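Long-range contact in ribonucleoside triphosphate reductase (Lactobacillus leichmannii, PDB 1L1L), which catalyses the adenosylcobalamin-dependent reduction of ribonucleoside triphosphates to deoxyribonucleotides, as a monomeric, allosterically regulated class II enzyme: residues A[489-494]-A[507-512]. Sequence-based numbering, arbitrary orientation.
Sequences VVTGFK and VPVYDK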
loop_
_atom_site.group_PDB
_atom_site.type_symbol
_atom_site.label_atom_id
_atom_site.label_comp_id
_atom_site.label_asym_id
_atom_site.label_seq_id
_atom_site.Cartn_x
_atom_site.Cartn_y
_atom_site.Cartn_z
ATOM N N VAL A 489 5.489 19.087 17.731
ATOM C CA VAL A 489 4.164 19.019 18.346
ATOM C C VAL A 489 4.218 18.653 19.826
ATOM O O VAL A 489 3.400 19.120 20.616
ATOM C CB VAL A 489 3.238 18.021 17.598
ATOM C CG1 VAL A 489 3.679 16.578 17.854
ATOM C CG2 VAL A 489 1.804 18.235 18.035
ATOM N N VAL A 490 5.178 17.816 20.206
ATOM C CA VAL A 490 5.326 17.442 21.606
ATOM C C VAL A 490 6.384 18.367 22.218
ATOM O O VAL A 490 7.582 18.200 21.986
ATOM C CB VAL A 490 5.769 15.966 21.762
ATOM C CG1 VAL A 490 5.888 15.607 23.236
ATOM C CG2 VAL A 490 4.768 15.051 21.082
ATOM N N THR A 491 5.927 19.341 23.001
ATOM C CA THR A 491 6.809 20.316 23.640
ATOM C C THR A 491 7.428 19.831 24.948
ATOM O O THR A 491 8.382 20.431 25.456
ATOM C CB THR A 491 6.053 21.631 23.902
ATOM O OG1 THR A 491 4.928 21.383 24.762
ATOM C CG2 THR A 491 5.556 22.212 22.593
ATOM N N GLY A 492 6.886 18.745 25.490
ATOM C CA GLY A 492 7.405 18.191 26.730
ATOM C C GLY A 492 6.444 17.212 27.383
ATOM O O GLY A 492 5.414 16.853 26.804
ATOM N N PHE A 493 6.781 16.773 28.592
ATOM C CA PHE A 493 5.938 15.833 29.319
ATOM C C PHE A 493 5.665 16.291 30.747
ATOM O O PHE A 493 6.539 16.854 31.410
ATOM C CB PHE A 493 6.589 14.442 29.364
ATOM C CG PHE A 493 6.710 13.776 28.021
ATOM C CD1 PHE A 493 7.679 14.182 27.108
ATOM C CD2 PHE A 493 5.850 12.740 27.665
ATOM C CE1 PHE A 493 7.790 13.567 25.865
ATOM C CE2 PHE A 493 5.954 12.117 26.420
ATOM C CZ PHE A 493 6.921 12.529 25.521
ATOM N N LYS A 494 4.448 16.040 31.221
ATOM C CA LYS A 494 4.070 16.394 32.588
ATOM C C LYS A 494 3.654 15.116 33.317
ATOM O O LYS A 494 3.257 14.140 32.681
ATOM C CB LYS A 494 2.912 17.402 32.586
ATOM C CG LYS A 494 1.574 16.840 32.153
ATOM C CD LYS A 494 0.469 17.881 32.300
ATOM C CE LYS A 494 -0.890 17.314 31.892
ATOM N NZ LYS A 494 -1.980 18.343 31.943
ATOM N N VAL A 507 2.842 12.014 30.629
ATOM C CA VAL A 507 1.941 12.343 29.536
ATOM C C VAL A 507 2.557 13.494 28.746
ATOM O O VAL A 507 3.241 14.354 29.306
ATOM C CB VAL A 507 0.548 12.746 30.060
ATOM C CG1 VAL A 507 -0.322 13.242 28.916
ATOM C CG2 VAL A 507 -0.107 11.551 30.729
ATOM N N PRO A 508 2.328 13.516 27.425
ATOM C CA PRO A 508 2.873 14.568 26.569
ATOM C C PRO A 508 2.104 15.881 26.626
ATOM O O PRO A 508 0.903 15.900 26.888
ATOM C CB PRO A 508 2.799 13.938 25.185
ATOM C CG PRO A 508 1.511 13.157 25.270
ATOM C CD PRO A 508 1.666 12.473 26.613
ATOM N N VAL A 509 2.814 16.978 26.385
ATOM C CA VAL A 509 2.202 18.302 26.340
ATOM C C VAL A 509 2.303 18.706 24.875
ATOM O O VAL A 509 3.402 18.815 24.322
ATOM C CB VAL A 509 2.967 19.325 27.205
ATOM C CG1 VAL A 509 2.242 20.664 27.191
ATOM C CG2 VAL A 509 3.094 18.811 28.621
ATOM N N TYR A 510 1.155 18.903 24.242
ATOM C CA TYR A 510 1.117 19.266 22.837
ATOM C C TYR A 510 1.041 20.762 22.626
ATOM O O TYR A 510 0.447 21.490 23.429
ATOM C CB TYR A 510 -0.092 18.637 22.154
ATOM C CG TYR A 510 -0.108 17.135 22.170
ATOM C CD1 TYR A 510 0.941 16.400 21.613
ATOM C CD2 TYR A 510 -1.187 16.442 22.724
ATOM C CE1 TYR A 510 0.909 14.999 21.605
ATOM C CE2 TYR A 510 -1.229 15.058 22.722
ATOM C CZ TYR A 510 -0.182 14.341 22.161
ATOM O OH TYR A 510 -0.242 12.969 22.144
ATOM N N ASP A 511 1.629 21.209 21.522
ATOM C CA ASP A 511 1.610 22.609 21.168
ATOM C C ASP A 511 0.178 22.851 20.693
ATOM O O ASP A 511 -0.207 22.407 19.616
ATOM C CB ASP A 511 2.606 22.873 20.040
ATOM C CG ASP A 511 2.897 24.342 19.860
ATOM O OD1 ASP A 511 1.944 25.107 19.581
ATOM O OD2 ASP A 511 4.078 24.728 20.005
ATOM N N LYS A 512 -0.605 23.542 21.518
ATOM C CA LYS A 512 -2.006 23.829 21.220
ATOM C C LYS A 512 -2.251 24.484 19.861
ATOM O O LYS A 512 -3.374 24.458 19.347
ATOM C CB LYS A 512 -2.600 24.691 22.343
ATOM C CG LYS A 512 -2.504 24.035 23.724
ATOM C CD LYS A 512 -3.183 24.853 24.832
ATOM C CE LYS A 512 -2.414 26.128 25.197
ATOM N NZ LYS A 512 -2.466 27.191 24.139
HETATM O O HOH W 1 2.791 23.710 24.555
#
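V490 lies alongside Y510 and sends its other methyl to P508: CG1 meets P508 CB at 4.0 Å, while CG2 comes to the edge of the tyrosine ring, 3.9 Å from CE1. With CG1 anti to the backbone N (chi1 -179°), the branches part to serve both neighbours. F493 extends the same apolar face, its CE2 3.8 Å from P508 CB. The compact proline suits this place, its missing N-H costing little because P508 and F493 form a non-hydrogen-bonded pair. Helix 628-641 packs against this face, where Y510 meets F637 and its hydroxyl bonds to the A633 carbonyl.

Farther out along the antiparallel strands, K494 N bonds to V507 O at 2.8 Å, and V507 N bonds back to K494 O at 3.0 Å. Between the V490–Y510 and F493–P508 pairs, T491 and G492 face V509, a beta bulge. T491 N lies nearly on the line of the V509 carbonyl, 2.9 Å from its O, though the N-H is bent to 145°; V509 N returns a bond to G492 O at 2.6 Å, tilted from the carbonyl plane. G492 tolerates a backbone (phi 164°) in which a CB would strike the preceding carbonyl. At the exposed edge, T491 OG1 contacts V509 CG1 and a water.

D511 N closes the ladder on V489 O at 2.9 Å, and the D511 carboxylate caps the following helix and salt-bridges R513. Backbone bonds thus set the register, while apolar packing and the tyrosine hydroxyl join one face to helix 628-641; the other face is mixed, V507 and V509 beside K494, and polar groups gather at T491 and D511.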